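Local coordinates for probable ss-1,3-N-acetylglucosaminyltransferase (Staphylococcus aureus subsp. aureus N315, PDB 6H21), which is a probable glycosyltransferase of family 2, with a GT-A fold catalytic domain joined to a helical TarS-type linker domain, at residues Ser167-Leu172 with His268-Lys273; Lys176-Ser181 with Ile204-Asn209; Glu198-Thr203 with Thr275-Arg280; Asn242-Thr247 with His281-Asn286. One frame throughout, in Å; residues are numbered along the deposited sequence.

Contact 1: Ser167-Leu172 with His268-Lys273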
# COMPACT_ATOMS: atom_id res chain seq x y z
N SER C 167 24.82 -1.51 -20.87
CA SER C 167 23.44 -1.95 -20.84
C SER C 167 23.27 -3.31 -21.54
O SER C 167 22.28 -3.51 -22.23
CB SER C 167 22.54 -0.92 -21.50
OG SER C 167 22.52 0.28 -20.75
N ILE C 168 24.21 -4.24 -21.31
CA ILE C 168 24.23 -5.51 -22.06
C ILE C 168 23.10 -6.42 -21.57
O ILE C 168 22.59 -7.21 -22.36
CB ILE C 168 25.62 -6.18 -22.01
CG1 ILE C 168 26.71 -5.22 -22.48
CG2 ILE C 168 25.66 -7.48 -22.80
CD1 ILE C 168 28.07 -5.86 -22.64
N PHE C 169 22.66 -6.27 -20.31
CA PHE C 169 21.55 -7.09 -19.81
C PHE C 169 20.21 -6.77 -20.50
O PHE C 169 19.25 -7.48 -20.31
CB PHE C 169 21.36 -6.93 -18.30
CG PHE C 169 22.30 -7.74 -17.46
CD1 PHE C 169 23.00 -8.81 -17.97
CD2 PHE C 169 22.48 -7.43 -16.12
CE1 PHE C 169 23.88 -9.54 -17.18
CE2 PHE C 169 23.34 -8.17 -15.32
CZ PHE C 169 24.02 -9.23 -15.84
N TYR C 170 20.18 -5.72 -21.33
CA TYR C 170 18.98 -5.36 -22.08
C TYR C 170 19.11 -5.81 -23.55
O TYR C 170 18.30 -5.42 -24.36
CB TYR C 170 18.73 -3.86 -21.93
CG TYR C 170 18.40 -3.49 -20.51
CD1 TYR C 170 19.40 -3.33 -19.57
CD2 TYR C 170 17.08 -3.38 -20.09
CE1 TYR C 170 19.11 -3.04 -18.25
CE2 TYR C 170 16.78 -3.09 -18.77
CZ TYR C 170 17.79 -2.92 -17.85
OH TYR C 170 17.49 -2.63 -16.55
N ALA C 171 20.13 -6.60 -23.87
CA ALA C 171 20.42 -7.04 -25.23
C ALA C 171 21.00 -8.46 -25.18
O ALA C 171 22.13 -8.71 -25.57
CB ALA C 171 21.37 -6.06 -25.89
N LEU C 172 20.18 -9.40 -24.72
CA LEU C 172 20.62 -10.71 -24.35
C LEU C 172 20.23 -11.78 -25.38
O LEU C 172 20.41 -12.98 -25.12
CB LEU C 172 20.01 -11.03 -22.98
CG LEU C 172 20.66 -10.33 -21.80
CD1 LEU C 172 19.95 -10.73 -20.51
CD2 LEU C 172 22.15 -10.61 -21.71
N HIS C 268 26.75 -9.62 -6.47
CA HIS C 268 25.55 -8.98 -5.92
C HIS C 268 25.09 -7.86 -6.85
O HIS C 268 23.90 -7.71 -7.11
CB HIS C 268 25.79 -8.41 -4.52
CG HIS C 268 26.04 -9.42 -3.45
ND1 HIS C 268 25.41 -10.65 -3.43
CD2 HIS C 268 26.83 -9.38 -2.35
CE1 HIS C 268 25.83 -11.34 -2.38
NE2 HIS C 268 26.69 -10.57 -1.69
N GLN C 269 26.04 -7.07 -7.35
CA GLN C 269 25.74 -5.94 -8.23
C GLN C 269 25.14 -6.44 -9.54
O GLN C 269 24.16 -5.90 -10.01
CB GLN C 269 26.98 -5.10 -8.51
CG GLN C 269 26.67 -3.88 -9.36
CD GLN C 269 27.93 -3.21 -9.86
OE1 GLN C 269 28.84 -3.87 -10.39
NE2 GLN C 269 28.00 -1.91 -9.68
N LEU C 270 25.78 -7.45 -10.15
CA LEU C 270 25.28 -7.99 -11.43
C LEU C 270 23.87 -8.58 -11.25
O LEU C 270 23.02 -8.42 -12.10
CB LEU C 270 26.27 -9.03 -11.94
CG LEU C 270 27.58 -8.45 -12.48
CD1 LEU C 270 28.61 -9.55 -12.66
CD2 LEU C 270 27.34 -7.72 -13.80
N ALA C 271 23.68 -9.31 -10.15
CA ALA C 271 22.42 -9.94 -9.81
C ALA C 271 21.32 -8.88 -9.63
O ALA C 271 20.19 -9.07 -10.09
CB ALA C 271 22.61 -10.78 -8.57
N GLY C 272 21.65 -7.76 -8.96
CA GLY C 272 20.73 -6.63 -8.78
C GLY C 272 20.36 -5.95 -10.09
O GLY C 272 19.21 -5.55 -10.32
N LYS C 273 21.36 -5.77 -10.96
CA LYS C 273 21.10 -5.19 -12.27
C LYS C 273 20.21 -6.12 -13.10
O LYS C 273 19.34 -5.64 -13.85
CB LYS C 273 22.42 -4.88 -12.97
CG LYS C 273 23.23 -3.78 -12.29
CD LYS C 273 22.54 -2.44 -12.26
CE LYS C 273 23.17 -1.51 -11.23
NZ LYS C 273 22.63 -0.14 -11.35
O HOH W 1 19.60 -3.12 -14.88
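Phe169 and Tyr170 reach from a short 3-10 turn of the GT-A glycosyltransferase region to helix 264-281 of the TarS-type linker region, so this contact joins the two parts of the chain. The apolar share belongs mainly to Phe169, whose side chain crosses those of Leu270 and Lys273 at about a right angle. CZ of Phe169 lies 4.2 Å from CD2 of Leu270, while CD2 of Phe169 is 4.1 Å from CB of Lys273. Beyond CB the lysine chain bends at chi2, and its amine leads away from the ring. Ile204 of helix 198-207 packs against the same phenylalanine, which is buried.

Two backbone carbonyls also take part. That of Leu270 makes an edge contact, its oxygen sitting near the plane of the Phe169 ring, 3.2 Å from CE2, where ring hydrogens rather than the pi cloud meet it. The second is met indirectly: Tyr170 OH and Lys273 O are 4.4 Å apart, too far for a direct bond, and Arg280 gives the hydroxyl a further hydrogen-bonding partner. One water closes the gap, lying 2.7 Å from Tyr170 OH and donating a 2.7 Å hydrogen bond to Lys273 O.

Contact 2: Lys176-Ser181 with Ile204-Asn209; sequences KMFKKS and IEFLMN
Phe178 drives the edge of its ring into the face of Phe206 in a T-shaped stack, with centroids 4.8 Å apart and planes at 80°. The touching corner is CD2 of Phe178, which stands 3.4 Å above the plane of the Phe206 ring, so that one ring corner points at the middle of the other face. CB of Phe178 continues the cover toward the far end of that ring, 3.9 Å from CE2 of Phe206. The backbone adds a contact at the rim: Lys179 O lies in the plane of the Phe206 ring, 3.6 Å from CE2.

With CG anti to its backbone N (chi1 -168°), Phe206 sends its ring toward strand 177-179, and the two side chains run antiparallel. In the next shell, Phe202, one helical turn before Phe206, makes a second edge-to-face pair with Phe178, and Val182 and Ile183 pack on Phe206. Backbone hydrogen bonds to Val106 on one neighbouring strand and, through Met177, to Ile135 on the other hold Phe178 in the sheet. Aromatic packing of helix 198-207 against strand 177-179 thus forms part of the helix-on-sheet core of the GT-A fold.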
# COMPACT_ATOMS: atom_id res chain seq x y z
N LYS C 176 24.39 -12.56 -32.41
CA LYS C 176 25.66 -11.92 -32.08
C LYS C 176 26.79 -12.86 -32.53
O LYS C 176 26.55 -14.02 -32.85
CB LYS C 176 25.76 -11.71 -30.57
CG LYS C 176 24.74 -10.74 -29.97
CD LYS C 176 24.77 -10.69 -28.47
CE LYS C 176 23.94 -9.57 -27.88
NZ LYS C 176 22.50 -9.67 -28.22
N MET C 177 28.03 -12.36 -32.49
CA MET C 177 29.20 -13.16 -32.86
C MET C 177 29.96 -13.56 -31.58
O MET C 177 30.45 -12.73 -30.86
CB MET C 177 30.10 -12.37 -33.82
CG MET C 177 31.30 -13.16 -34.31
SD MET C 177 32.21 -12.32 -35.63
CE MET C 177 31.00 -12.35 -36.95
N PHE C 178 30.03 -14.88 -31.33
CA PHE C 178 30.59 -15.49 -30.13
C PHE C 178 31.87 -16.28 -30.47
O PHE C 178 31.86 -17.08 -31.36
CB PHE C 178 29.61 -16.50 -29.54
CG PHE C 178 28.32 -15.97 -28.97
CD1 PHE C 178 27.20 -15.77 -29.78
CD2 PHE C 178 28.19 -15.74 -27.61
CE1 PHE C 178 26.01 -15.33 -29.24
CE2 PHE C 178 26.99 -15.29 -27.08
CZ PHE C 178 25.90 -15.09 -27.89
N LYS C 179 32.93 -16.11 -29.69
CA LYS C 179 34.18 -16.87 -29.85
C LYS C 179 33.92 -18.33 -29.44
O LYS C 179 33.48 -18.61 -28.34
CB LYS C 179 35.31 -16.26 -29.03
CG LYS C 179 36.65 -16.97 -29.18
CD LYS C 179 37.80 -16.23 -28.54
CE LYS C 179 38.50 -15.31 -29.51
NZ LYS C 179 39.62 -14.58 -28.87
N LYS C 180 34.24 -19.25 -30.34
CA LYS C 180 33.85 -20.65 -30.21
C LYS C 180 34.58 -21.34 -29.03
O LYS C 180 34.01 -22.21 -28.37
CB LYS C 180 34.11 -21.38 -31.54
CG LYS C 180 33.63 -22.83 -31.57
CD LYS C 180 32.12 -22.97 -31.50
CE LYS C 180 31.64 -24.35 -31.10
NZ LYS C 180 32.42 -25.45 -31.72
N SER C 181 35.83 -20.95 -28.77
CA SER C 181 36.65 -21.63 -27.75
C SER C 181 36.04 -21.44 -26.35
O SER C 181 36.13 -22.32 -25.49
CB SER C 181 38.08 -21.16 -27.82
OG SER C 181 38.16 -19.76 -27.60
N ILE C 204 24.09 -14.97 -20.97
CA ILE C 204 24.60 -14.73 -19.61
C ILE C 204 25.72 -15.71 -19.27
O ILE C 204 26.74 -15.29 -18.72
CB ILE C 204 23.45 -14.79 -18.58
CG1 ILE C 204 22.44 -13.66 -18.76
CG2 ILE C 204 24.00 -14.87 -17.15
CD1 ILE C 204 22.75 -12.39 -18.00
N GLU C 205 25.52 -17.01 -19.53
CA GLU C 205 26.56 -18.04 -19.27
C GLU C 205 27.84 -17.65 -20.02
O GLU C 205 28.94 -17.76 -19.47
CB GLU C 205 26.09 -19.45 -19.65
CG GLU C 205 25.09 -20.06 -18.66
CD GLU C 205 24.65 -21.51 -18.86
OE1 GLU C 205 24.69 -22.02 -19.99
OE2 GLU C 205 24.23 -22.14 -17.85
N PHE C 206 27.68 -17.16 -21.26
CA PHE C 206 28.81 -16.75 -22.06
C PHE C 206 29.51 -15.55 -21.42
O PHE C 206 30.75 -15.54 -21.28
CB PHE C 206 28.41 -16.39 -23.49
CG PHE C 206 29.58 -16.24 -24.42
CD1 PHE C 206 30.24 -15.02 -24.53
CD2 PHE C 206 30.05 -17.31 -25.16
CE1 PHE C 206 31.33 -14.88 -25.38
CE2 PHE C 206 31.14 -17.17 -26.01
CZ PHE C 206 31.78 -15.96 -26.11
N LEU C 207 28.73 -14.53 -21.06
CA LEU C 207 29.25 -13.26 -20.46
C LEU C 207 30.04 -13.54 -19.17
O LEU C 207 31.06 -12.93 -18.93
CB LEU C 207 28.08 -12.30 -20.17
CG LEU C 207 27.42 -11.64 -21.38
CD1 LEU C 207 26.15 -10.92 -20.98
CD2 LEU C 207 28.38 -10.68 -22.08
N MET C 208 29.54 -14.48 -18.36
CA MET C 208 30.09 -14.78 -17.05
C MET C 208 31.38 -15.62 -17.18
O MET C 208 32.11 -15.80 -16.21
CB MET C 208 29.05 -15.55 -16.22
CG MET C 208 27.82 -14.71 -15.81
SD MET C 208 28.25 -13.17 -14.95
CE MET C 208 28.01 -11.94 -16.23
N ASN C 209 31.67 -16.11 -18.39
CA ASN C 209 32.86 -16.90 -18.65
C ASN C 209 33.78 -16.18 -19.65
O ASN C 209 34.69 -16.77 -20.15
CB ASN C 209 32.47 -18.29 -19.15
CG ASN C 209 31.95 -19.13 -18.01
OD1 ASN C 209 32.73 -19.59 -17.18
ND2 ASN C 209 30.64 -19.29 -17.93

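Contact 3: Glu198-Thr203 with Thr275-Arg280. With UD1 (uridine-diphosphate-N-acetylglucosamine), chain X.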
# COMPACT_ATOMS: atom_id res chain seq x y z
N GLU C 198 15.71 -19.10 -22.56
CA GLU C 198 16.89 -19.99 -22.80
C GLU C 198 18.03 -19.21 -23.47
O GLU C 198 19.21 -19.48 -23.23
CB GLU C 198 16.56 -21.17 -23.71
CG GLU C 198 15.40 -22.01 -23.23
CD GLU C 198 15.71 -22.90 -22.04
OE1 GLU C 198 16.52 -22.49 -21.19
OE2 GLU C 198 15.15 -24.03 -21.99
N ASP C 199 17.66 -18.29 -24.36
CA ASP C 199 18.60 -17.48 -25.10
C ASP C 199 19.31 -16.51 -24.14
O ASP C 199 20.52 -16.34 -24.20
CB ASP C 199 17.91 -16.78 -26.28
CG ASP C 199 17.47 -17.73 -27.39
OD1 ASP C 199 17.51 -18.96 -27.16
OD2 ASP C 199 17.11 -17.25 -28.49
N GLN C 200 18.55 -15.90 -23.23
CA GLN C 200 19.13 -15.06 -22.17
C GLN C 200 20.17 -15.85 -21.36
O GLN C 200 21.25 -15.35 -21.05
CB GLN C 200 18.06 -14.58 -21.19
CG GLN C 200 17.11 -13.54 -21.73
CD GLN C 200 16.20 -13.03 -20.64
OE1 GLN C 200 16.64 -12.43 -19.65
NE2 GLN C 200 14.90 -13.28 -20.78
N LEU C 201 19.83 -17.09 -21.00
CA LEU C 201 20.67 -17.91 -20.16
C LEU C 201 21.99 -18.22 -20.88
O LEU C 201 23.04 -18.14 -20.27
CB LEU C 201 19.94 -19.19 -19.77
CG LEU C 201 20.80 -20.20 -19.01
CD1 LEU C 201 21.41 -19.57 -17.77
CD2 LEU C 201 19.99 -21.44 -18.63
N PHE C 202 21.90 -18.54 -22.18
CA PHE C 202 23.09 -18.83 -22.98
C PHE C 202 24.00 -17.60 -23.02
O PHE C 202 25.18 -17.72 -22.77
CB PHE C 202 22.71 -19.29 -24.39
CG PHE C 202 23.89 -19.62 -25.27
CD1 PHE C 202 24.59 -18.62 -25.91
CD2 PHE C 202 24.31 -20.94 -25.42
CE1 PHE C 202 25.68 -18.92 -26.72
CE2 PHE C 202 25.39 -21.24 -26.22
CZ PHE C 202 26.09 -20.23 -26.86
N THR C 203 23.45 -16.42 -23.33
CA THR C 203 24.25 -15.20 -23.42
C THR C 203 24.87 -14.85 -22.06
O THR C 203 26.06 -14.49 -22.00
CB THR C 203 23.44 -14.03 -23.99
OG1 THR C 203 22.99 -14.38 -25.30
CG2 THR C 203 24.25 -12.75 -24.07
N THR C 275 17.98 -8.25 -11.81
CA THR C 275 16.68 -8.15 -11.17
C THR C 275 15.92 -6.93 -11.72
O THR C 275 14.74 -7.01 -12.02
CB THR C 275 16.79 -8.14 -9.64
OG1 THR C 275 17.37 -9.37 -9.19
CG2 THR C 275 15.44 -7.95 -8.99
N THR C 276 16.62 -5.80 -11.86
CA THR C 276 16.05 -4.57 -12.42
C THR C 276 15.54 -4.85 -13.83
O THR C 276 14.41 -4.52 -14.16
CB THR C 276 17.06 -3.41 -12.40
OG1 THR C 276 17.50 -3.21 -11.06
CG2 THR C 276 16.49 -2.12 -12.95
N ARG C 277 16.38 -5.46 -14.67
CA ARG C 277 16.00 -5.82 -16.03
C ARG C 277 14.74 -6.71 -16.01
O ARG C 277 13.83 -6.52 -16.83
CB ARG C 277 17.16 -6.51 -16.75
CG ARG C 277 16.82 -7.01 -18.15
CD ARG C 277 16.47 -8.48 -18.17
NE ARG C 277 15.63 -8.78 -19.32
CZ ARG C 277 14.66 -9.69 -19.33
NH1 ARG C 277 13.88 -9.78 -20.39
NH2 ARG C 277 14.47 -10.48 -18.28
N LEU C 278 14.69 -7.67 -15.09
CA LEU C 278 13.58 -8.62 -15.01
C LEU C 278 12.27 -7.90 -14.66
O LEU C 278 11.20 -8.15 -15.25
CB LEU C 278 13.94 -9.68 -13.97
CG LEU C 278 12.90 -10.77 -13.75
CD1 LEU C 278 12.72 -11.59 -15.00
CD2 LEU C 278 13.30 -11.68 -12.59
N LEU C 279 12.33 -7.01 -13.68
CA LEU C 279 11.17 -6.23 -13.27
C LEU C 279 10.72 -5.27 -14.38
O LEU C 279 9.53 -5.00 -14.48
CB LEU C 279 11.52 -5.46 -11.99
CG LEU C 279 11.63 -6.35 -10.74
CD1 LEU C 279 12.12 -5.55 -9.56
CD2 LEU C 279 10.28 -7.00 -10.43
N ARG C 280 11.65 -4.81 -15.23
CA ARG C 280 11.36 -3.85 -16.31
C ARG C 280 10.80 -4.52 -17.57
O ARG C 280 9.96 -3.92 -18.25
CB ARG C 280 12.62 -3.05 -16.68
CG ARG C 280 12.82 -1.81 -15.83
CD ARG C 280 14.00 -0.96 -16.29
NE ARG C 280 14.18 0.11 -15.32
CZ ARG C 280 15.34 0.68 -15.02
NH1 ARG C 280 16.47 0.20 -15.52
NH2 ARG C 280 15.35 1.74 -14.23
C1' UD1 X . 12.30 -14.79 -30.75
C2' UD1 X . 13.28 -13.75 -30.20
C3' UD1 X . 14.67 -13.99 -30.78
C4' UD1 X . 15.10 -15.43 -30.51
C5' UD1 X . 14.02 -16.43 -30.93
C6' UD1 X . 14.39 -17.87 -30.55
C7' UD1 X . 12.33 -11.54 -29.62
C8' UD1 X . 11.94 -10.19 -30.15
N2' UD1 X . 12.83 -12.40 -30.52
O1' UD1 X . 12.27 -14.63 -32.17
O3' UD1 X . 15.61 -13.07 -30.20
O4' UD1 X . 16.30 -15.69 -31.23
O5' UD1 X . 12.73 -16.10 -30.38
O6' UD1 X . 14.71 -18.00 -29.17
O7' UD1 X . 12.20 -11.83 -28.44
N1 UD1 X . 12.79 -22.79 -34.80
C2 UD1 X . 13.25 -24.10 -34.60
N3 UD1 X . 12.42 -25.08 -34.24
C4 UD1 X . 11.13 -24.84 -34.06
C5 UD1 X . 10.63 -23.55 -34.25
C6 UD1 X . 11.49 -22.51 -34.61
O2 UD1 X . 14.45 -24.39 -34.75
O4 UD1 X . 10.40 -25.80 -33.73
C1B UD1 X . 13.78 -21.78 -35.18
C2B UD1 X . 13.33 -20.85 -36.29
O2' UD1 X . 13.45 -21.48 -37.57
C3B UD1 X . 14.26 -19.67 -36.10
C4B UD1 X . 14.52 -19.66 -34.59
O4B UD1 X . 14.10 -20.93 -34.08
O3B UD1 X . 15.50 -19.88 -36.80
C5B UD1 X . 13.75 -18.58 -33.87
O5B UD1 X . 12.41 -18.58 -34.34
PA UD1 X . 11.65 -17.24 -34.77
O1A UD1 X . 10.29 -17.68 -35.22
O2A UD1 X . 12.51 -16.32 -35.62
O3A UD1 X . 11.49 -16.58 -33.33
PB UD1 X . 11.05 -15.07 -33.09
O1B UD1 X . 9.78 -15.08 -32.30
O2B UD1 X . 11.10 -14.23 -34.37
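The pocket of uridine-diphosphate-N-acetylglucosamine borders this contact, in which Gln200 of helix 198-207 meets Arg277 of helix 264-281; Asp199, just before Gln200, hydrogen-bonds the ligand. The two side chains meet head-on. OE1 of Gln200 comes over one face of the Arg277 guanidinium, 3.2 Å above its plane and away from the middle, nearest to NH2 at 3.2 Å. The amide and guanidinium planes are 63° apart. Because the oxygen lies above the plane, the N-H bonds are poorly directed at it, and the pair is a close polar contact without a hydrogen bond. The phenol of Tyr274, next to the arginine's segment, supplies the hydrogen bond to OE1.

On the pocket side, O6' of the ligand donates a hydrogen bond to OD2 of Asp199 at 2.6 Å. O4' of the ligand is also near, 3.3 Å from OD2. Arg94 forms a salt bridge with the same oxygen, and its second terminal nitrogen, NH2, is hydrogen-bonded to the ligand.

The oxygen of Gln200 would therefore meet the arginine's positive charge mainly through electrostatic attraction, without the directional hold of a hydrogen bond, whereas Asp199 OD2 has both a sugar hydroxyl and a salt bridge.

Contact 4: Asn242-Thr247 with His281-Asn286; sequences NQYFAT and HGQKKN
Tyr244 lays the whole length of its side chain along Gln283, and the two chains are antiparallel. CG of Tyr244 is anti to the backbone N, which sends the ring from helix 242-256 toward the loop after helix 264-281. At the root, CB of Tyr244 is 3.9 Å from NE2 of Gln283. The amide nitrogen comes closest over the inner end of the ring, 3.5 Å from CG, and lies 3.5 Å above the ring plane, displaced from the middle toward CG. Ring and amide planes are 68° apart, so the amide stands steeply on the ring rather than lying flat on it.

Further out, CB of Gln283 takes over from its amide. It sits 4.0 Å from the ring centroid and 26° off the ring normal, a CH-pi contact over the face, and its nearest ring atom is CZ at 3.7 Å. Gln283 covers both ends of the ring because its chain runs on from CB, over the hydroxyl end, to NE2, over the root, with only a modest bend at chi2. At the tip, OH of Tyr244 accepts a hydrogen bond from Gln283 N; at 3.3 Å it is long, with a moderately bent N-H...O angle of 149°. CA of Gly282 also touches this oxygen, at 3.8 Å.

The bonded N-H belongs to the type II beta turn from Gly282 to Lys285. Tyr244 is thereby wedged among the start of helix 242-256, the turn following helix 264-281, Leu278 on that helix, and Thr196 just before helix 198-207.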
# COMPACT_ATOMS: atom_id res chain seq x y z
N ASN C 242 6.54 -22.28 -14.25
CA ASN C 242 7.36 -23.33 -13.67
C ASN C 242 8.71 -23.43 -14.43
O ASN C 242 9.78 -23.34 -13.81
CB ASN C 242 6.62 -24.67 -13.70
CG ASN C 242 6.93 -25.51 -12.48
OD1 ASN C 242 8.09 -25.70 -12.14
ND2 ASN C 242 5.89 -26.00 -11.81
N GLN C 243 8.63 -23.63 -15.75
CA GLN C 243 9.80 -23.76 -16.61
C GLN C 243 10.52 -22.41 -16.71
O GLN C 243 11.72 -22.35 -16.65
CB GLN C 243 9.42 -24.27 -18.01
CG GLN C 243 8.77 -25.65 -18.02
CD GLN C 243 8.00 -25.90 -19.31
N TYR C 244 9.75 -21.34 -16.88
CA TYR C 244 10.29 -19.99 -17.02
C TYR C 244 11.15 -19.62 -15.79
O TYR C 244 12.30 -19.18 -15.94
CB TYR C 244 9.17 -18.98 -17.23
CG TYR C 244 9.61 -17.54 -17.17
CD1 TYR C 244 10.51 -17.01 -18.09
CD2 TYR C 244 9.12 -16.68 -16.20
CE1 TYR C 244 10.92 -15.69 -18.04
CE2 TYR C 244 9.51 -15.35 -16.14
CZ TYR C 244 10.39 -14.85 -17.07
OH TYR C 244 10.76 -13.53 -17.02
N PHE C 245 10.61 -19.83 -14.59
CA PHE C 245 11.33 -19.39 -13.39
C PHE C 245 12.49 -20.34 -13.05
O PHE C 245 13.44 -19.91 -12.41
CB PHE C 245 10.38 -19.14 -12.21
CG PHE C 245 9.64 -17.83 -12.35
CD1 PHE C 245 10.33 -16.62 -12.37
CD2 PHE C 245 8.26 -17.79 -12.52
CE1 PHE C 245 9.68 -15.41 -12.52
CE2 PHE C 245 7.61 -16.58 -12.66
CZ PHE C 245 8.31 -15.40 -12.68
N ALA C 246 12.45 -21.59 -13.52
CA ALA C 246 13.63 -22.49 -13.44
C ALA C 246 14.77 -21.95 -14.32
O ALA C 246 15.94 -22.09 -13.98
CB ALA C 246 13.27 -23.90 -13.84
N THR C 247 14.44 -21.32 -15.46
CA THR C 247 15.43 -20.74 -16.34
C THR C 247 16.04 -19.49 -15.68
O THR C 247 17.27 -19.33 -15.69
CB THR C 247 14.84 -20.45 -17.73
OG1 THR C 247 14.43 -21.71 -18.26
CG2 THR C 247 15.84 -19.83 -18.67
N HIS C 281 11.25 -5.74 -17.88
CA HIS C 281 10.94 -6.36 -19.18
C HIS C 281 10.57 -7.84 -19.06
O HIS C 281 10.39 -8.48 -20.08
CB HIS C 281 12.11 -6.18 -20.15
CG HIS C 281 12.36 -4.75 -20.50
ND1 HIS C 281 11.40 -3.97 -21.13
CD2 HIS C 281 13.42 -3.95 -20.29
CE1 HIS C 281 11.87 -2.74 -21.29
NE2 HIS C 281 13.10 -2.71 -20.79
N GLY C 282 10.48 -8.38 -17.84
CA GLY C 282 10.15 -9.79 -17.65
C GLY C 282 8.80 -10.19 -18.23
O GLY C 282 7.91 -9.36 -18.49
N GLN C 283 8.64 -11.50 -18.45
CA GLN C 283 7.34 -12.10 -18.81
C GLN C 283 6.28 -11.75 -17.75
O GLN C 283 6.53 -11.89 -16.57
CB GLN C 283 7.44 -13.63 -18.86
CG GLN C 283 7.41 -14.24 -20.25
CD GLN C 283 6.69 -15.58 -20.19
OE1 GLN C 283 5.48 -15.69 -20.43
NE2 GLN C 283 7.43 -16.61 -19.81
N LYS C 284 5.09 -11.36 -18.22
CA LYS C 284 3.91 -11.09 -17.40
C LYS C 284 4.25 -10.14 -16.24
O LYS C 284 3.79 -10.33 -15.13
CB LYS C 284 3.33 -12.40 -16.88
CG LYS C 284 2.98 -13.40 -17.97
CD LYS C 284 2.15 -14.56 -17.48
CE LYS C 284 1.65 -15.41 -18.62
NZ LYS C 284 1.70 -16.86 -18.27
N LYS C 285 5.07 -9.12 -16.51
CA LYS C 285 5.61 -8.28 -15.46
C LYS C 285 4.48 -7.60 -14.68
O LYS C 285 4.62 -7.36 -13.49
CB LYS C 285 6.59 -7.27 -16.05
CG LYS C 285 5.92 -6.21 -16.91
CD LYS C 285 6.87 -5.08 -17.26
CE LYS C 285 6.30 -4.12 -18.27
NZ LYS C 285 7.32 -3.74 -19.28
N ASN C 286 3.34 -7.34 -15.34
CA ASN C 286 2.20 -6.66 -14.75
C ASN C 286 1.05 -7.65 -14.52
O ASN C 286 -0.11 -7.29 -14.65
CB ASN C 286 1.74 -5.49 -15.62
CG ASN C 286 2.73 -4.35 -15.61
OD1 ASN C 286 3.31 -4.04 -14.57
ND2 ASN C 286 2.90 -3.69 -16.74

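All four contacts are linked by touching residues, except that contacts 2 and 4 do not meet. Contact 3 is centred 8 Å from contact 1 and 9 Å from contact 4. Helix 264-281 carries one side of contacts 1 and 3, and the loop after it one side of contact 4. Helix 198-207 serves contacts 2 and 3. Contacts 2 and 4 are 23 Å apart between centres, on opposite sides of the chain's centre, and follow in series. Contact 1 spans contact 2 in sequence and alternates with contacts 3 and 4. Contacts 1 and 3 join the GT-A side to helix 264-281, contact 3 next to the ligand pocket, and contact 4 lies within the linker region.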